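Local coordinates for protein arabinan endo-1,5-alpha-l-arabinosidase A (Cellvibrio cellulosa, PDB 1GYH) that hydrolyses the alpha-1,5-linked arabinofuranosyl bonds of linear arabinan in plant cell walls, releasing almost exclusively arabinotriose, at residues Val11-Gly25 with Leu64-Leu78. Sequence-based numbering, arbitrary orientation. Where two conformers were deposited one is given.
Sequences VMTREGDTWYLFSTG and LWAPDIYQHKGLFYL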
# COMPACT_ATOMS: atom_id res chain seq x y z
N VAL A 11 -5.22 -1.55 -3.75
CA VAL A 11 -5.54 -2.65 -2.86
C VAL A 11 -6.92 -3.24 -3.22
O VAL A 11 -7.74 -2.60 -3.92
CB VAL A 11 -5.50 -2.24 -1.39
CG1 VAL A 11 -4.07 -1.86 -0.94
CG2 VAL A 11 -6.54 -1.12 -1.10
N MET A 12 -7.19 -4.46 -2.75
CA MET A 12 -8.41 -5.19 -3.14
C MET A 12 -8.91 -6.05 -1.99
O MET A 12 -8.14 -6.44 -1.10
CB MET A 12 -8.16 -6.13 -4.34
CG MET A 12 -7.92 -5.46 -5.69
SD MET A 12 -7.53 -6.57 -7.09
CE MET A 12 -8.89 -7.62 -7.09
N THR A 13 -10.20 -6.35 -2.05
CA THR A 13 -10.87 -7.30 -1.17
C THR A 13 -12.12 -7.89 -1.82
O THR A 13 -12.61 -7.38 -2.81
CB THR A 13 -11.17 -6.65 0.20
OG1 THR A 13 -11.16 -7.66 1.20
CG2 THR A 13 -12.53 -5.94 0.29
N ARG A 14 -12.65 -8.96 -1.26
CA ARG A 14 -13.86 -9.58 -1.78
C ARG A 14 -14.92 -9.60 -0.69
O ARG A 14 -14.63 -9.99 0.45
CB ARG A 14 -13.58 -11.02 -2.27
CG ARG A 14 -14.79 -11.72 -2.88
CD ARG A 14 -14.59 -13.11 -3.58
NE ARG A 14 -15.48 -13.25 -4.76
CZ ARG A 14 -15.62 -14.36 -5.52
NH1 ARG A 14 -14.96 -15.47 -5.24
NH2 ARG A 14 -16.43 -14.36 -6.58
N GLU A 15 -16.13 -9.19 -1.05
CA GLU A 15 -17.31 -9.34 -0.21
C GLU A 15 -18.33 -10.18 -0.93
O GLU A 15 -18.85 -9.79 -1.98
CB GLU A 15 -17.94 -7.97 0.10
CG GLU A 15 -19.18 -8.03 1.01
CD GLU A 15 -19.84 -6.69 1.29
OE1 GLU A 15 -19.69 -5.73 0.51
OE2 GLU A 15 -20.53 -6.59 2.32
N GLY A 16 -18.65 -11.35 -0.37
CA GLY A 16 -19.53 -12.29 -1.06
C GLY A 16 -18.96 -12.64 -2.43
O GLY A 16 -17.82 -13.08 -2.54
N ASP A 17 -19.74 -12.42 -3.49
CA ASP A 17 -19.22 -12.72 -4.85
C ASP A 17 -18.74 -11.48 -5.64
O ASP A 17 -18.52 -11.57 -6.86
CB ASP A 17 -20.23 -13.48 -5.70
CG ASP A 17 -21.43 -12.64 -6.04
OD1 ASP A 17 -21.48 -11.45 -5.66
OD2 ASP A 17 -22.40 -13.07 -6.67
N THR A 18 -18.54 -10.37 -4.93
CA THR A 18 -18.05 -9.13 -5.53
C THR A 18 -16.68 -8.67 -5.05
O THR A 18 -16.40 -8.64 -3.86
CB THR A 18 -19.10 -8.00 -5.31
OG1 THR A 18 -20.40 -8.47 -5.68
CG2 THR A 18 -18.82 -6.82 -6.28
N TRP A 19 -15.81 -8.38 -6.01
CA TRP A 19 -14.47 -7.82 -5.80
C TRP A 19 -14.51 -6.27 -5.77
O TRP A 19 -15.26 -5.64 -6.55
CB TRP A 19 -13.54 -8.27 -6.92
CG TRP A 19 -13.41 -9.76 -7.08
CD1 TRP A 19 -14.08 -10.56 -7.99
CD2 TRP A 19 -12.53 -10.61 -6.37
NE1 TRP A 19 -13.67 -11.87 -7.84
CE2 TRP A 19 -12.70 -11.93 -6.88
CE3 TRP A 19 -11.59 -10.40 -5.36
CZ2 TRP A 19 -12.01 -13.02 -6.38
CZ3 TRP A 19 -10.88 -11.49 -4.88
CH2 TRP A 19 -11.11 -12.78 -5.38
N TYR A 20 -13.69 -5.69 -4.89
CA TYR A 20 -13.62 -4.23 -4.74
C TYR A 20 -12.18 -3.80 -4.83
O TYR A 20 -11.27 -4.49 -4.30
CB TYR A 20 -14.25 -3.73 -3.44
CG TYR A 20 -15.74 -3.88 -3.45
CD1 TYR A 20 -16.33 -5.08 -3.07
CD2 TYR A 20 -16.58 -2.86 -3.89
CE1 TYR A 20 -17.68 -5.23 -3.11
CE2 TYR A 20 -17.95 -3.01 -3.94
CZ TYR A 20 -18.50 -4.19 -3.55
OH TYR A 20 -19.85 -4.38 -3.60
N LEU A 21 -11.97 -2.67 -5.51
CA LEU A 21 -10.65 -2.13 -5.77
C LEU A 21 -10.61 -0.66 -5.28
O LEU A 21 -11.54 0.13 -5.54
CB LEU A 21 -10.35 -2.20 -7.25
CG LEU A 21 -9.18 -1.40 -7.87
CD1 LEU A 21 -7.81 -1.96 -7.48
CD2 LEU A 21 -9.31 -1.38 -9.38
N PHE A 22 -9.57 -0.33 -4.55
CA PHE A 22 -9.39 0.98 -3.92
C PHE A 22 -8.11 1.59 -4.45
O PHE A 22 -7.05 0.96 -4.47
CB PHE A 22 -9.33 0.90 -2.39
CG PHE A 22 -10.49 0.21 -1.76
CD1 PHE A 22 -10.65 -1.19 -1.88
CD2 PHE A 22 -11.45 0.93 -1.06
CE1 PHE A 22 -11.73 -1.82 -1.26
CE2 PHE A 22 -12.57 0.29 -0.48
CZ PHE A 22 -12.70 -1.09 -0.58
N SER A 23 -8.18 2.88 -4.82
CA SER A 23 -7.06 3.60 -5.40
C SER A 23 -6.88 4.98 -4.73
O SER A 23 -7.86 5.61 -4.27
CB SER A 23 -7.28 3.78 -6.91
OG SER A 23 -6.28 4.60 -7.53
N THR A 24 -5.64 5.43 -4.69
CA THR A 24 -5.34 6.86 -4.52
C THR A 24 -6.24 7.69 -5.44
O THR A 24 -6.47 7.33 -6.59
CB THR A 24 -3.86 7.09 -4.86
OG1 THR A 24 -3.04 6.53 -3.82
CG2 THR A 24 -3.50 8.63 -4.92
N GLY A 25 -6.77 8.78 -4.92
CA GLY A 25 -7.66 9.65 -5.68
C GLY A 25 -8.60 10.45 -4.78
O GLY A 25 -8.58 10.30 -3.55
N LEU A 64 -6.75 11.74 -1.50
CA LEU A 64 -6.24 10.87 -0.45
C LEU A 64 -5.35 9.80 -1.06
O LEU A 64 -5.58 9.38 -2.20
CB LEU A 64 -7.40 10.24 0.33
CG LEU A 64 -8.33 11.23 1.05
CD1 LEU A 64 -9.59 10.52 1.62
CD2 LEU A 64 -7.55 11.91 2.18
N TRP A 65 -4.32 9.38 -0.32
CA TRP A 65 -3.28 8.51 -0.90
C TRP A 65 -3.22 7.13 -0.21
O TRP A 65 -3.43 7.02 1.00
CB TRP A 65 -1.88 9.07 -0.74
CG TRP A 65 -1.54 10.49 -1.28
CD1 TRP A 65 -2.31 11.34 -1.99
CD2 TRP A 65 -0.30 11.14 -1.06
NE1 TRP A 65 -1.62 12.50 -2.24
CE2 TRP A 65 -0.36 12.39 -1.68
CE3 TRP A 65 0.88 10.78 -0.41
CZ2 TRP A 65 0.72 13.30 -1.66
CZ3 TRP A 65 1.98 11.70 -0.39
CH2 TRP A 65 1.87 12.94 -1.01
N ALA A 66 -2.88 6.13 -1.02
CA ALA A 66 -2.34 4.81 -0.56
C ALA A 66 -3.23 4.09 0.45
O ALA A 66 -2.85 3.82 1.59
CB ALA A 66 -0.89 5.02 -0.04
N PRO A 67 -4.44 3.74 0.03
CA PRO A 67 -5.38 3.12 0.93
C PRO A 67 -4.92 1.67 1.30
O PRO A 67 -4.13 1.04 0.56
CB PRO A 67 -6.67 3.08 0.11
CG PRO A 67 -6.24 3.03 -1.31
CD PRO A 67 -4.97 3.85 -1.35
N ASP A 68 -5.37 1.20 2.45
CA ASP A 68 -5.38 -0.25 2.73
C ASP A 68 -6.77 -0.67 3.15
O ASP A 68 -7.45 0.04 3.95
CB ASP A 68 -4.33 -0.67 3.78
CG ASP A 68 -3.99 -2.17 3.69
OD1 ASP A 68 -3.80 -2.70 2.57
OD2 ASP A 68 -3.86 -2.90 4.67
N ILE A 69 -7.21 -1.82 2.62
CA ILE A 69 -8.52 -2.37 3.03
C ILE A 69 -8.30 -3.64 3.87
O ILE A 69 -7.46 -4.49 3.51
CB ILE A 69 -9.45 -2.57 1.78
CG1 ILE A 69 -10.85 -3.02 2.19
CG2 ILE A 69 -8.88 -3.60 0.79
CD1 ILE A 69 -11.68 -1.91 2.89
N TYR A 70 -9.02 -3.74 5.00
CA TYR A 70 -8.86 -4.83 5.95
C TYR A 70 -10.20 -5.22 6.54
O TYR A 70 -10.92 -4.37 7.07
CB TYR A 70 -7.91 -4.43 7.07
CG TYR A 70 -7.50 -5.58 8.00
CD1 TYR A 70 -6.60 -6.57 7.58
CD2 TYR A 70 -7.99 -5.64 9.30
CE1 TYR A 70 -6.24 -7.62 8.44
CE2 TYR A 70 -7.62 -6.66 10.16
CZ TYR A 70 -6.74 -7.66 9.73
OH TYR A 70 -6.39 -8.72 10.60
N GLN A 71 -10.54 -6.51 6.45
CA GLN A 71 -11.75 -7.06 7.07
C GLN A 71 -11.47 -7.60 8.50
O GLN A 71 -10.50 -8.35 8.74
CB GLN A 71 -12.36 -8.16 6.19
CG GLN A 71 -12.80 -7.65 4.82
CD GLN A 71 -13.66 -8.59 4.04
OE1 GLN A 71 -14.62 -9.16 4.58
NE2 GLN A 71 -13.37 -8.72 2.72
N HIS A 72 -12.33 -7.23 9.45
CA HIS A 72 -12.14 -7.54 10.87
C HIS A 72 -13.48 -7.52 11.58
O HIS A 72 -14.17 -6.50 11.55
CB HIS A 72 -11.23 -6.49 11.51
CG HIS A 72 -10.99 -6.70 12.98
ND1 HIS A 72 -10.07 -7.60 13.46
CD2 HIS A 72 -11.54 -6.10 14.07
CE1 HIS A 72 -10.06 -7.56 14.79
NE2 HIS A 72 -10.95 -6.65 15.18
N LYS A 73 -13.83 -8.64 12.22
CA LYS A 73 -15.09 -8.82 12.95
C LYS A 73 -16.34 -8.31 12.21
O LYS A 73 -17.19 -7.65 12.80
CB LYS A 73 -15.03 -8.22 14.37
CG LYS A 73 -13.99 -8.83 15.32
CD LYS A 73 -14.06 -8.22 16.71
CE LYS A 73 -12.79 -8.43 17.50
NZ LYS A 73 -12.65 -9.83 17.95
N GLY A 74 -16.47 -8.65 10.93
CA GLY A 74 -17.68 -8.31 10.21
C GLY A 74 -17.71 -6.92 9.59
O GLY A 74 -18.61 -6.62 8.80
N LEU A 75 -16.71 -6.09 9.91
CA LEU A 75 -16.60 -4.74 9.34
C LEU A 75 -15.47 -4.56 8.31
O LEU A 75 -14.53 -5.38 8.23
CB LEU A 75 -16.37 -3.73 10.46
CG LEU A 75 -17.42 -3.66 11.56
CD1 LEU A 75 -16.99 -2.61 12.57
CD2 LEU A 75 -18.80 -3.36 10.99
N PHE A 76 -15.55 -3.46 7.57
CA PHE A 76 -14.53 -3.08 6.57
C PHE A 76 -13.79 -1.82 7.07
O PHE A 76 -14.42 -0.78 7.28
CB PHE A 76 -15.19 -2.84 5.20
CG PHE A 76 -15.81 -4.05 4.59
CD1 PHE A 76 -17.07 -4.47 4.97
CD2 PHE A 76 -15.10 -4.82 3.69
CE1 PHE A 76 -17.66 -5.63 4.41
CE2 PHE A 76 -15.68 -5.97 3.13
CZ PHE A 76 -16.94 -6.38 3.51
N TYR A 77 -12.48 -1.94 7.28
CA TYR A 77 -11.61 -0.87 7.73
C TYR A 77 -10.77 -0.38 6.53
O TYR A 77 -10.00 -1.13 5.94
CB TYR A 77 -10.68 -1.34 8.84
CG TYR A 77 -11.34 -1.62 10.16
CD1 TYR A 77 -12.14 -2.75 10.33
CD2 TYR A 77 -11.18 -0.80 11.23
CE1 TYR A 77 -12.74 -3.02 11.51
CE2 TYR A 77 -11.79 -1.07 12.44
CZ TYR A 77 -12.56 -2.18 12.56
OH TYR A 77 -13.18 -2.46 13.75
N LEU A 78 -10.94 0.90 6.18
CA LEU A 78 -10.25 1.52 5.07
C LEU A 78 -9.32 2.59 5.65
O LEU A 78 -9.77 3.65 6.09
CB LEU A 78 -11.26 2.13 4.12
CG LEU A 78 -10.69 2.99 2.97
CD1 LEU A 78 -9.76 2.09 2.11
CD2 LEU A 78 -11.75 3.64 2.08
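Phe22 and Ile69 meet where two adjacent blades of the five-bladed beta-propeller of this family 43 glycosidase pack face to face: hairpin 11-23 belongs to one blade, strands 64-72 and 75-78 to the next. Ile69 lays CB over one face of the Phe22 ring, a CH-pi contact 4.2 Å from the centroid, while CD1 reaches CZ. With its CG1 anti to the backbone N (chi1 -175°), Ile69 carries that branch across the CE1-CZ rim of the ring and leaves CG2 for Val11 CG2, 3.9 Å off. Leu78 CD1 approaches Phe22 CD2 obliquely, and the pyrrolidine of Pro67, having no N-H to satisfy, sets CG against Phe22 CB. Here, where no backbone bond links hairpin 11-23 to strand 64-72, a flat ring and beta-branched side chains pack closely.

Toward the hairpin turn the contact becomes polar. Gln71, extended beyond CG, brings NE2 to 2.9 Å from both Thr13 OG1 and Arg14 O; both acceptors lie close to its amide plane, which fixes the rotation of the amide. Glu15 passes its CD 3.7 Å from Phe76 CZ, its carboxylate held by Thr99 and Leu100.

At the other end the chain leaving strand 18-23 becomes the edge of the second blade's sheet, Gly25 and Leu64 forming an antiparallel hydrogen-bonded pair. Gly25 suits its extended backbone, where a CB would jam against Thr24 O. Thr24 OG1 hydrogen-bonds Asp9, probably the catalytic proton acceptor. With chi1 -71° that hydroxyl lies beside its own backbone N, where the N-H of Ala66 meets it almost straight, N to OG1 2.8 Å at 175°.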